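Local coordinates for protein mitochondrial enolase superfamily member 1 (PDB 4A35) that catalyses the magnesium-dependent dehydration of L-fuconate to 2-dehydro-3-deoxy-L-fuconate, a step in the breakdown of L-fucose, at residues Trp127-Gly132 / Ser416-Glu421; Val135-Val140 / Glu178-Met183; Tyr398-Met401 / Ser406-Pro409. One frame throughout, in Å; residues are numbered along the deposited sequence.

Contact 1: residues Trp127-Gly132 / Ser416-Glu421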
ATOM      1  N   TRP A 127       6.819  12.955 -23.841  1.00 20.38           N
ATOM      2  CA  TRP A 127       7.185  14.362 -23.713  1.00 22.54           C
ATOM      3  C   TRP A 127       8.676  14.551 -24.076  1.00 25.15           C
ATOM      4  O   TRP A 127       9.009  15.392 -24.928  1.00 22.83           O
ATOM      5  CB  TRP A 127       6.886  14.837 -22.254  1.00 21.65           C
ATOM      6  CG  TRP A 127       7.166  16.288 -21.997  1.00 23.38           C
ATOM      7  CD1 TRP A 127       7.334  17.274 -22.930  1.00 26.86           C
ATOM      8  CD2 TRP A 127       7.305  16.921 -20.716  1.00 22.84           C
ATOM      9  NE1 TRP A 127       7.582  18.473 -22.313  1.00 26.52           N
ATOM     10  CE2 TRP A 127       7.498  18.301 -20.955  1.00 27.15           C
ATOM     11  CE3 TRP A 127       7.141  16.482 -19.392  1.00 23.05           C
ATOM     12  CZ2 TRP A 127       7.679  19.224 -19.912  1.00 26.74           C
ATOM     13  CZ3 TRP A 127       7.280  17.405 -18.362  1.00 25.12           C
ATOM     14  CH2 TRP A 127       7.524  18.760 -18.627  1.00 25.75           C
ATOM     15  N   ALA A 128       9.565  13.740 -23.470  1.00 22.03           N
ATOM     16  CA  ALA A 128      11.024  13.850 -23.715  1.00 22.56           C
ATOM     17  C   ALA A 128      11.332  13.584 -25.197  1.00 23.76           C
ATOM     18  O   ALA A 128      12.064  14.347 -25.815  1.00 21.80           O
ATOM     19  CB  ALA A 128      11.789  12.887 -22.820  1.00 23.19           C
ATOM     20  N   LYS A 129      10.669  12.602 -25.797  1.00 21.52           N
ATOM     21  CA  LYS A 129      10.857  12.334 -27.236  1.00 21.45           C
ATOM     22  C   LYS A 129      10.374  13.502 -28.109  1.00 27.65           C
ATOM     23  O   LYS A 129      11.073  13.847 -29.076  1.00 26.35           O
ATOM     24  CB  LYS A 129      10.130  11.044 -27.671  1.00 23.41           C
ATOM     25  CG  LYS A 129      10.777   9.735 -27.189  1.00 21.10           C
ATOM     26  CD  LYS A 129       9.857   8.547 -27.537  1.00 20.90           C
ATOM     27  CE  LYS A 129      10.611   7.236 -27.359  1.00 23.20           C
ATOM     28  NZ  LYS A 129       9.676   6.065 -27.334  1.00 20.82           N
ATOM     29  N   GLN A 130       9.181  14.093 -27.809  1.00 25.76           N
ATOM     30  CA  GLN A 130       8.693  15.226 -28.622  1.00 24.60           C
ATOM     31  C   GLN A 130       9.643  16.442 -28.497  1.00 28.19           C
ATOM     32  O   GLN A 130       9.783  17.217 -29.458  1.00 26.92           O
ATOM     33  CB  GLN A 130       7.274  15.634 -28.246  1.00 23.96           C
ATOM     34  CG  GLN A 130       6.210  14.609 -28.643  1.00 23.98           C
ATOM     35  CD  GLN A 130       4.840  15.240 -28.635  1.00 35.04           C
ATOM     36  OE1 GLN A 130       4.648  16.355 -28.138  1.00 27.18           O
ATOM     37  NE2 GLN A 130       3.849  14.547 -29.181  1.00 30.65           N
ATOM     38  N   GLU A 131      10.330  16.568 -27.332  1.00 24.92           N
ATOM     39  CA  GLU A 131      11.317  17.631 -27.071  1.00 24.99           C
ATOM     40  C   GLU A 131      12.729  17.287 -27.621  1.00 30.25           C
ATOM     41  O   GLU A 131      13.602  18.167 -27.646  1.00 30.09           O
ATOM     42  CB  GLU A 131      11.398  17.946 -25.555  1.00 25.40           C
ATOM     43  CG  GLU A 131      10.094  18.443 -24.941  1.00 32.26           C
ATOM     44  CD  GLU A 131       9.631  19.871 -25.186  1.00 53.39           C
ATOM     45  OE1 GLU A 131      10.104  20.490 -26.164  1.00 40.63           O
ATOM     46  OE2 GLU A 131       8.811  20.380 -24.385  1.00 44.97           O
ATOM     47  N   GLY A 132      12.930  16.040 -28.077  1.00 26.23           N
ATOM     48  CA  GLY A 132      14.176  15.573 -28.681  1.00 25.67           C
ATOM     49  C   GLY A 132      15.312  15.493 -27.692  1.00 27.74           C
ATOM     50  O   GLY A 132      16.470  15.748 -28.042  1.00 26.30           O
ATOM     51  N   SER A 416      14.149   5.942 -22.185  1.00 15.87           N
ATOM     52  CA  SER A 416      14.777   4.592 -22.366  1.00 17.77           C
ATOM     53  C   SER A 416      13.803   3.459 -21.948  1.00 20.33           C
ATOM     54  O   SER A 416      14.254   2.357 -21.590  1.00 19.02           O
ATOM     55  CB  SER A 416      16.059   4.434 -21.540  1.00 18.26           C
ATOM     56  OG  SER A 416      16.947   5.510 -21.766  1.00 19.11           O
ATOM     57  N   THR A 417      12.499   3.748 -21.959  1.00 18.42           N
ATOM     58  CA  THR A 417      11.429   2.779 -21.586  1.00 19.14           C
ATOM     59  C   THR A 417      11.071   1.844 -22.767  1.00 20.86           C
ATOM     60  O   THR A 417      10.426   0.813 -22.572  1.00 20.85           O
ATOM     61  CB  THR A 417      10.133   3.557 -21.224  1.00 20.75           C
ATOM     62  OG1 THR A 417      10.004   4.566 -22.226  1.00 19.87           O
ATOM     63  CG2 THR A 417      10.184   4.233 -19.849  1.00 18.77           C
ATOM     64  N   GLU A 418      11.361   2.285 -24.004  1.00 18.47           N
ATOM     65  CA  GLU A 418      10.918   1.568 -25.182  1.00 17.34           C
ATOM     66  C   GLU A 418      11.489   0.143 -25.290  1.00 22.62           C
ATOM     67  O   GLU A 418      12.701  -0.058 -25.203  1.00 21.68           O
ATOM     68  CB  GLU A 418      11.238   2.347 -26.465  1.00 18.49           C
ATOM     69  CG  GLU A 418      10.581   1.720 -27.686  1.00 21.41           C
ATOM     70  CD  GLU A 418      10.530   2.682 -28.849  1.00 27.41           C
ATOM     71  OE1 GLU A 418      10.884   3.872 -28.668  1.00 25.37           O
ATOM     72  OE2 GLU A 418      10.231   2.210 -29.964  1.00 25.27           O
ATOM     73  N   MET A 419      10.565  -0.851 -25.451  1.00 18.95           N
ATOM     74  CA  MET A 419      11.017  -2.224 -25.596  1.00 18.46           C
ATOM     75  C   MET A 419      10.980  -2.620 -27.044  1.00 23.42           C
ATOM     76  O   MET A 419      10.193  -2.082 -27.826  1.00 25.61           O
ATOM     77  CB  MET A 419      10.187  -3.179 -24.737  1.00 19.28           C
ATOM     78  CG  MET A 419      10.374  -2.881 -23.242  1.00 20.24           C
ATOM     79  SD  MET A 419       9.447  -4.037 -22.156  1.00 24.00           S
ATOM     80  CE  MET A 419      10.566  -5.524 -22.235  1.00 23.14           C
ATOM     81  N   LYS A 420      11.791  -3.609 -27.395  1.00 20.30           N
ATOM     82  CA  LYS A 420      11.796  -4.190 -28.726  1.00 20.81           C
ATOM     83  C   LYS A 420      10.465  -4.960 -28.927  1.00 23.65           C
ATOM     84  O   LYS A 420      10.123  -5.828 -28.109  1.00 21.23           O
ATOM     85  CB  LYS A 420      13.022  -5.117 -28.911  1.00 24.56           C
ATOM     86  CG  LYS A 420      14.349  -4.370 -28.974  1.00 25.09           C
ATOM     87  CD  LYS A 420      15.484  -5.334 -29.149  1.00 27.48           C
ATOM     88  CE  LYS A 420      16.820  -4.604 -29.058  1.00 29.54           C
ATOM     89  NZ  LYS A 420      17.934  -5.581 -29.023  1.00 29.76           N
ATOM     90  N   GLU A 421       9.693  -4.597 -29.968  1.00 21.40           N
ATOM     91  CA  GLU A 421       8.402  -5.255 -30.198  1.00 22.93           C
ATOM     92  C   GLU A 421       8.543  -6.771 -30.369  1.00 26.95           C
ATOM     93  O   GLU A 421       7.684  -7.471 -29.855  1.00 26.27           O
ATOM     94  CB  GLU A 421       7.594  -4.600 -31.329  1.00 24.88           C
ATOM     95  CG  GLU A 421       6.925  -3.318 -30.826  1.00 22.62           C
ATOM     96  CD  GLU A 421       5.787  -3.510 -29.830  1.00 29.02           C
ATOM     97  OE1 GLU A 421       4.973  -4.436 -30.038  1.00 25.78           O
ATOM     98  OE2 GLU A 421       5.698  -2.736 -28.849  1.00 26.50           O
TER
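The carboxylate of Glu418 is met from above its plane by the ammonium group of Lys129: NZ lies 2.8 Å from OE1 and 43° out of that plane, in a hydrogen-bonded salt bridge. A second flat group is the indole of Trp127, two residues before the lysine on helix 110-131. Leu138 CD2 sits over one face of that ring, 3.9 Å from Trp127 CD2, while Trp127 NE1 donates at 3.1 Å to the anti lone pair of Glu131 OE2, which is tilted 16° from the indole plane and lies one turn further along the helix. The helix stops just beyond, where Gly132 takes a positive phi in a Schellman motif and its N bonds to Lys129 O at 3.0 Å. Both charged chains are extended beyond CG and cross at about a right angle. With CG of Glu418 anti to the backbone nitrogen (chi1 -171°), the acid reaches out of the loop 416-421 to meet the lysine tip. Lys129 NZ also forms a salt bridge with Asp125 and donates to the carbonyl of Lys51, while the Glu418 side chain packs on Tyr39 of strand 36-44. A methionine at Lys129 would probably leave the carboxylates of Asp125 and Glu418 without their shared cation. One ammonium group thus ties the N-terminal domain helix to the loop that leads into helix 421-427 by charge, with almost no apolar contact between the two segments.

Contact 2: residues Val135-Val140 / Glu178-Met183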
ATOM      1  N   VAL A 135      15.221  12.004 -20.950  1.00 18.43           N
ATOM      2  CA  VAL A 135      14.529  12.548 -19.776  1.00 17.08           C
ATOM      3  C   VAL A 135      15.534  13.286 -18.836  1.00 19.98           C
ATOM      4  O   VAL A 135      15.193  14.359 -18.314  1.00 20.26           O
ATOM      5  CB  VAL A 135      13.688  11.454 -19.042  1.00 18.37           C
ATOM      6  CG1 VAL A 135      13.398  11.835 -17.582  1.00 17.05           C
ATOM      7  CG2 VAL A 135      12.384  11.190 -19.807  1.00 17.75           C
ATOM      8  N   TRP A 136      16.721  12.716 -18.575  1.00 16.97           N
ATOM      9  CA  TRP A 136      17.659  13.413 -17.664  1.00 19.18           C
ATOM     10  C   TRP A 136      17.935  14.878 -18.139  1.00 21.55           C
ATOM     11  O   TRP A 136      17.924  15.810 -17.324  1.00 19.04           O
ATOM     12  CB  TRP A 136      18.981  12.642 -17.465  1.00 17.40           C
ATOM     13  CG  TRP A 136      19.916  12.609 -18.656  1.00 17.69           C
ATOM     14  CD1 TRP A 136      20.025  11.609 -19.579  1.00 20.35           C
ATOM     15  CD2 TRP A 136      20.903  13.600 -19.014  1.00 17.21           C
ATOM     16  NE1 TRP A 136      20.973  11.935 -20.528  1.00 21.00           N
ATOM     17  CE2 TRP A 136      21.557  13.134 -20.186  1.00 21.61           C
ATOM     18  CE3 TRP A 136      21.284  14.845 -18.470  1.00 18.31           C
ATOM     19  CZ2 TRP A 136      22.577  13.858 -20.822  1.00 21.59           C
ATOM     20  CZ3 TRP A 136      22.301  15.572 -19.113  1.00 20.22           C
ATOM     21  CH2 TRP A 136      22.913  15.086 -20.283  1.00 21.78           C
ATOM     22  N   LYS A 137      18.044  15.078 -19.466  1.00 19.06           N
ATOM     23  CA  LYS A 137      18.383  16.369 -20.055  1.00 18.92           C
ATOM     24  C   LYS A 137      17.186  17.275 -20.063  1.00 21.08           C
ATOM     25  O   LYS A 137      17.322  18.467 -19.785  1.00 21.46           O
ATOM     26  CB  LYS A 137      18.983  16.188 -21.463  1.00 20.98           C
ATOM     27  CG  LYS A 137      19.453  17.493 -22.135  1.00 19.98           C
ATOM     28  CD  LYS A 137      20.495  18.274 -21.303  1.00 22.42           C
ATOM     29  CE  LYS A 137      21.181  19.364 -22.131  1.00 23.99           C
ATOM     30  NZ  LYS A 137      21.782  20.407 -21.231  1.00 25.30           N
ATOM     31  N   LEU A 138      15.986  16.695 -20.281  1.00 21.36           N
ATOM     32  CA  LEU A 138      14.734  17.455 -20.202  1.00 20.33           C
ATOM     33  C   LEU A 138      14.619  18.064 -18.809  1.00 22.01           C
ATOM     34  O   LEU A 138      14.269  19.249 -18.672  1.00 20.46           O
ATOM     35  CB  LEU A 138      13.529  16.508 -20.484  1.00 19.12           C
ATOM     36  CG  LEU A 138      12.118  17.116 -20.305  1.00 21.24           C
ATOM     37  CD1 LEU A 138      11.844  18.116 -21.455  1.00 22.70           C
ATOM     38  CD2 LEU A 138      11.030  15.984 -20.256  1.00 21.05           C
ATOM     39  N   LEU A 139      14.911  17.241 -17.767  1.00 18.93           N
ATOM     40  CA  LEU A 139      14.845  17.694 -16.377  1.00 18.38           C
ATOM     41  C   LEU A 139      15.901  18.754 -16.087  1.00 22.67           C
ATOM     42  O   LEU A 139      15.574  19.810 -15.509  1.00 21.96           O
ATOM     43  CB  LEU A 139      15.007  16.490 -15.432  1.00 17.02           C
ATOM     44  CG  LEU A 139      13.812  15.524 -15.431  1.00 20.71           C
ATOM     45  CD1 LEU A 139      14.145  14.266 -14.637  1.00 18.73           C
ATOM     46  CD2 LEU A 139      12.540  16.234 -14.897  1.00 20.71           C
ATOM     47  N   VAL A 140      17.162  18.463 -16.449  1.00 20.79           N
ATOM     48  CA  VAL A 140      18.300  19.427 -16.277  1.00 21.01           C
ATOM     49  C   VAL A 140      17.982  20.818 -16.902  1.00 26.07           C
ATOM     50  O   VAL A 140      18.260  21.844 -16.275  1.00 25.41           O
ATOM     51  CB  VAL A 140      19.623  18.837 -16.833  1.00 24.15           C
ATOM     52  CG1 VAL A 140      20.703  19.915 -17.093  1.00 24.34           C
ATOM     53  CG2 VAL A 140      20.156  17.734 -15.904  1.00 22.76           C
ATOM     54  N   GLU A 178      29.420  22.201 -15.593  1.00 22.80           N
ATOM     55  CA  GLU A 178      30.597  21.415 -15.168  1.00 21.74           C
ATOM     56  C   GLU A 178      30.150  19.983 -14.774  1.00 25.23           C
ATOM     57  O   GLU A 178      30.771  19.008 -15.223  1.00 24.47           O
ATOM     58  CB  GLU A 178      31.356  22.112 -14.020  1.00 21.76           C
ATOM     59  CG  GLU A 178      32.053  23.418 -14.459  1.00 24.43           C
ATOM     60  CD  GLU A 178      31.171  24.667 -14.504  1.00 33.47           C
ATOM     61  OE1 GLU A 178      29.947  24.562 -14.257  1.00 28.91           O
ATOM     62  OE2 GLU A 178      31.698  25.744 -14.853  1.00 36.47           O
ATOM     63  N   ARG A 179      29.043  19.857 -14.016  1.00 21.85           N
ATOM     64  CA  ARG A 179      28.525  18.538 -13.622  1.00 21.19           C
ATOM     65  C   ARG A 179      27.970  17.751 -14.825  1.00 22.76           C
ATOM     66  O   ARG A 179      28.227  16.536 -14.927  1.00 21.43           O
ATOM     67  CB  ARG A 179      27.512  18.654 -12.496  1.00 19.95           C
ATOM     68  CG  ARG A 179      28.247  19.060 -11.202  1.00 21.36           C
ATOM     69  CD  ARG A 179      27.356  18.908  -9.980  1.00 20.49           C
ATOM     70  NE  ARG A 179      26.161  19.775 -10.020  1.00 19.59           N
ATOM     71  CZ  ARG A 179      26.155  21.086  -9.750  1.00 22.32           C
ATOM     72  NH1 ARG A 179      27.283  21.714  -9.416  1.00 20.52           N
ATOM     73  NH2 ARG A 179      25.020  21.773  -9.800  1.00 21.01           N
ATOM     74  N   GLU A 180      27.251  18.416 -15.753  1.00 20.34           N
ATOM     75  CA  GLU A 180      26.804  17.718 -16.954  1.00 20.47           C
ATOM     76  C   GLU A 180      28.028  17.245 -17.778  1.00 22.93           C
ATOM     77  O   GLU A 180      28.045  16.089 -18.204  1.00 21.58           O
ATOM     78  CB  GLU A 180      25.847  18.563 -17.793  1.00 22.45           C
ATOM     79  CG  GLU A 180      25.432  17.846 -19.071  1.00 23.60           C
ATOM     80  CD  GLU A 180      24.379  18.578 -19.865  1.00 31.81           C
ATOM     81  OE1 GLU A 180      23.611  19.346 -19.245  1.00 22.94           O
ATOM     82  OE2 GLU A 180      24.313  18.381 -21.101  1.00 29.14           O
ATOM     83  N   LYS A 181      29.095  18.092 -17.926  1.00 21.56           N
ATOM     84  CA  LYS A 181      30.317  17.666 -18.618  1.00 21.59           C
ATOM     85  C   LYS A 181      30.918  16.446 -17.964  1.00 24.09           C
ATOM     86  O   LYS A 181      31.288  15.506 -18.675  1.00 23.23           O
ATOM     87  CB  LYS A 181      31.383  18.784 -18.672  1.00 24.22           C
ATOM     88  CG  LYS A 181      31.456  19.512 -20.000  1.00 57.23           C
ATOM     89  CD  LYS A 181      31.049  20.969 -19.862  1.00 67.91           C
ATOM     90  CE  LYS A 181      31.431  21.810 -21.056  1.00 76.15           C
ATOM     91  NZ  LYS A 181      30.938  23.206 -20.912  1.00 84.54           N
ATOM     92  N   GLN A 182      30.954  16.419 -16.618  1.00 21.36           N
ATOM     93  CA  GLN A 182      31.522  15.302 -15.826  1.00 21.57           C
ATOM     94  C   GLN A 182      30.758  13.981 -16.104  1.00 22.50           C
ATOM     95  O   GLN A 182      31.364  12.916 -16.332  1.00 21.72           O
ATOM     96  CB  GLN A 182      31.453  15.654 -14.332  1.00 21.01           C
ATOM     97  CG  GLN A 182      31.804  14.504 -13.392  1.00 25.18           C
ATOM     98  CD  GLN A 182      33.216  13.986 -13.600  1.00 27.17           C
ATOM     99  OE1 GLN A 182      34.156  14.745 -13.862  1.00 22.83           O
ATOM    100  NE2 GLN A 182      33.390  12.679 -13.448  1.00 22.35           N
ATOM    101  N   MET A 183      29.425  14.080 -16.124  1.00 20.34           N
ATOM    102  CA  MET A 183      28.533  12.964 -16.400  1.00 17.61           C
ATOM    103  C   MET A 183      28.780  12.419 -17.812  1.00 23.72           C
ATOM    104  O   MET A 183      28.937  11.210 -17.968  1.00 21.99           O
ATOM    105  CB  MET A 183      27.056  13.374 -16.212  1.00 18.78           C
ATOM    106  CG  MET A 183      26.688  13.469 -14.755  1.00 19.82           C
ATOM    107  SD  MET A 183      26.762  11.887 -13.765  1.00 21.44           S
ATOM    108  CE  MET A 183      28.396  12.002 -13.009  1.00 18.32           C
TER
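Charge pairing joins Lys137 to Glu180 between two helices. Lys137 NZ lies 2.9 Å from Glu180 OE1, on its syn lone pair, and makes a second, weak hydrogen bond of 3.2 Å to Glu180 OE2, so that a single ammonium group spans both oxygens. A bend at chi2 (57°) carries the lysine tip toward the acid, whose own chain is extended. The same NZ forms a salt bridge with Asp141 one turn on, so one ammonium is shared by two carboxylates, whose charge it would probably offset only in part.

Van der Waals contacts from Trp136 and Val140 border the carboxylate. Trp136 presents its ring edge: CH2 comes within 3.7 Å of Glu180 OE2 and CZ3 equally near Glu180 CD, the indole and carboxylate planes being perpendicular. Val140 CG1 closes in on Glu180 OE1, also at 3.7 Å. Lys137 CB covers part of one indole face near its rim, while Trp136 NE1 is bound to the carbonyl of Pro410.

The backbones stay well apart. Segments 135-140 and 178-183 run antiparallel at 172° with axes 12.8 Å apart, a widely spaced antiparallel helix pair joined by a side-chain salt bridge, which links helix 135-141, next in the chain after helix 110-131, to helix 176-186, which leads into strand 188-192.

Contact 3: residues Tyr398-Met401 / Ser406-Pro409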
ATOM      1  N   TYR A 398      16.872   1.124 -26.225  1.00 20.02           N
ATOM      2  CA  TYR A 398      17.940   2.019 -25.724  1.00 19.65           C
ATOM      3  C   TYR A 398      18.554   1.409 -24.453  1.00 23.31           C
ATOM      4  O   TYR A 398      18.267   1.862 -23.349  1.00 23.34           O
ATOM      5  CB  TYR A 398      17.349   3.407 -25.445  1.00 20.00           C
ATOM      6  CG  TYR A 398      16.621   3.987 -26.635  1.00 21.61           C
ATOM      7  CD1 TYR A 398      17.327   4.498 -27.729  1.00 24.76           C
ATOM      8  CD2 TYR A 398      15.222   3.965 -26.706  1.00 20.62           C
ATOM      9  CE1 TYR A 398      16.658   5.033 -28.837  1.00 26.45           C
ATOM     10  CE2 TYR A 398      14.544   4.499 -27.801  1.00 21.40           C
ATOM     11  CZ  TYR A 398      15.270   5.056 -28.856  1.00 32.05           C
ATOM     12  OH  TYR A 398      14.641   5.616 -29.950  1.00 29.85           O
ATOM     13  N   PRO A 399      19.354   0.320 -24.561  1.00 22.25           N
ATOM     14  CA  PRO A 399      19.842  -0.340 -23.327  1.00 22.23           C
ATOM     15  C   PRO A 399      20.834   0.547 -22.602  1.00 26.37           C
ATOM     16  O   PRO A 399      21.445   1.400 -23.253  1.00 22.94           O
ATOM     17  CB  PRO A 399      20.545  -1.605 -23.860  1.00 23.46           C
ATOM     18  CG  PRO A 399      20.991  -1.195 -25.270  1.00 26.84           C
ATOM     19  CD  PRO A 399      19.841  -0.375 -25.780  1.00 22.95           C
ATOM     20  N   VAL A 400      21.012   0.338 -21.291  1.00 23.17           N
ATOM     21  CA  VAL A 400      22.021   1.102 -20.553  1.00 23.06           C
ATOM     22  C   VAL A 400      23.442   0.870 -21.170  1.00 27.08           C
ATOM     23  O   VAL A 400      23.770  -0.232 -21.657  1.00 24.47           O
ATOM     24  CB  VAL A 400      22.021   0.794 -19.030  1.00 26.04           C
ATOM     25  CG1 VAL A 400      20.700   1.166 -18.342  1.00 24.35           C
ATOM     26  CG2 VAL A 400      22.396  -0.645 -18.734  1.00 27.43           C
ATOM     27  N   MET A 401      24.271   1.914 -21.140  1.00 24.22           N
ATOM     28  CA  MET A 401      25.667   1.866 -21.582  1.00 24.55           C
ATOM     29  C   MET A 401      26.575   1.998 -20.365  1.00 27.08           C
ATOM     30  O   MET A 401      26.686   3.074 -19.775  1.00 25.51           O
ATOM     31  CB  MET A 401      25.987   2.967 -22.631  1.00 28.02           C
ATOM     32  CG  MET A 401      25.083   2.941 -23.849  1.00 33.38           C
ATOM     33  SD  MET A 401      25.530   1.611 -24.986  0.50 38.18           S
ATOM     34  CE  MET A 401      24.280   0.691 -24.812  1.00 33.76           C
ATOM     35  N   SER A 406      30.290   2.437 -14.733  1.00 20.02           N
ATOM     36  CA  SER A 406      29.577   3.723 -14.653  1.00 19.12           C
ATOM     37  C   SER A 406      28.535   3.783 -15.717  1.00 24.35           C
ATOM     38  O   SER A 406      28.780   3.322 -16.845  1.00 23.91           O
ATOM     39  CB  SER A 406      30.509   4.932 -14.783  1.00 20.34           C
ATOM     40  OG  SER A 406      31.611   4.863 -13.895  1.00 31.24           O
ATOM     41  N   TYR A 407      27.405   4.434 -15.382  1.00 20.50           N
ATOM     42  CA  TYR A 407      26.301   4.678 -16.306  1.00 19.69           C
ATOM     43  C   TYR A 407      26.636   5.861 -17.222  1.00 24.23           C
ATOM     44  O   TYR A 407      26.625   7.008 -16.756  1.00 22.06           O
ATOM     45  CB  TYR A 407      25.017   4.997 -15.513  1.00 19.74           C
ATOM     46  CG  TYR A 407      24.293   3.783 -14.980  1.00 19.25           C
ATOM     47  CD1 TYR A 407      23.310   3.147 -15.737  1.00 20.58           C
ATOM     48  CD2 TYR A 407      24.558   3.291 -13.700  1.00 19.18           C
ATOM     49  CE1 TYR A 407      22.522   2.117 -15.194  1.00 20.09           C
ATOM     50  CE2 TYR A 407      23.810   2.233 -13.160  1.00 18.50           C
ATOM     51  CZ  TYR A 407      22.808   1.640 -13.922  1.00 20.82           C
ATOM     52  OH  TYR A 407      22.044   0.610 -13.426  1.00 19.63           O
ATOM     53  N   MET A 408      26.834   5.605 -18.518  1.00 19.68           N
ATOM     54  CA  MET A 408      27.063   6.700 -19.438  1.00 18.35           C
ATOM     55  C   MET A 408      25.690   7.331 -19.759  1.00 25.33           C
ATOM     56  O   MET A 408      24.720   6.573 -19.960  1.00 25.66           O
ATOM     57  CB  MET A 408      27.804   6.204 -20.691  1.00 21.01           C
ATOM     58  CG  MET A 408      29.149   5.594 -20.361  1.00 22.95           C
ATOM     59  SD  MET A 408      30.252   6.584 -19.303  1.00 26.67           S
ATOM     60  CE  MET A 408      30.578   7.969 -20.416  1.00 23.19           C
ATOM     61  N   PRO A 409      25.568   8.677 -19.680  1.00 20.98           N
ATOM     62  CA  PRO A 409      24.248   9.315 -19.889  1.00 20.00           C
ATOM     63  C   PRO A 409      23.584   8.947 -21.219  1.00 22.90           C
ATOM     64  O   PRO A 409      24.204   9.118 -22.275  1.00 21.74           O
ATOM     65  CB  PRO A 409      24.560  10.821 -19.841  1.00 21.73           C
ATOM     66  CG  PRO A 409      25.836  10.928 -19.063  1.00 24.25           C
ATOM     67  CD  PRO A 409      26.624   9.698 -19.488  1.00 21.21           C
TER
HETATM   68  O   HOH W   1      23.477   4.324 -20.136  1.00 22.66           O
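Met401 and Met408 face each other in a short antiparallel hairpin, at the edge of a mixed sheet where strand 406-408 lies between strands 401-402 and 188-192. Met408 N donates to Met401 O at 2.8 Å; the N-H...O angle is 169°, and the donor lies nearly in line with the C=O bond (177°). On the other side of this pair the direct bond is replaced by a water, which accepts from Met401 N at 2.7 Å and is hydrogen-bonded to Met408 O at 2.6 Å. Beyond this water-bridged side the backbones separate, toward Val400 and Pro409.

The two methionine side chains start out side by side, CB of Met401 to CB of Met408 at 4.2 Å, and then bend at chi2 and chi3 and diverge. A separate apolar contact is made by Val400 and Tyr407. Val400 CG1 approaches the ring of Tyr407 in its plane, at the edge, 3.8 Å from CE1, and the two side chains meet at a slant. Val400 has CG1 anti to the carbonyl carbon (chi1 -62°), which places that methyl against the ring edge. The hydroxyl of Tyr407 is hydrogen-bonded to the carbonyl of Glu387, and Cys363 and Gln367 of helix 362-377 pack against both residues. Tyr407 thus links the edge hairpin to strand 386-388 of the enolase-type C-terminal domain, beside residues that by similarity bind substrate.

Along the chain, contacts 2 and 3 both fall inside the loop closed by contact 1, and contact 2 ends before contact 3 begins. Contacts 1 and 2 are 18 Å apart between centres, yet their consecutive helices touch, Ala128 CB lying 3.5 Å from Val135 CG2. Contact 1 meets contact 3, 15 Å away, where Glu418 OE1 approaches Tyr398 CE2 at 3.8 Å. Contacts 2 and 3 are 13 Å apart and pack through Pro409, whose CB is 3.8 Å from Trp136 CZ2. Contact 3 comes nearest the substrate site: the side chains of Tyr407 and Ala357, a substrate-binding residue by similarity, are about 4 Å apart. Contacts 1 and 2 lie away from the annotated sites.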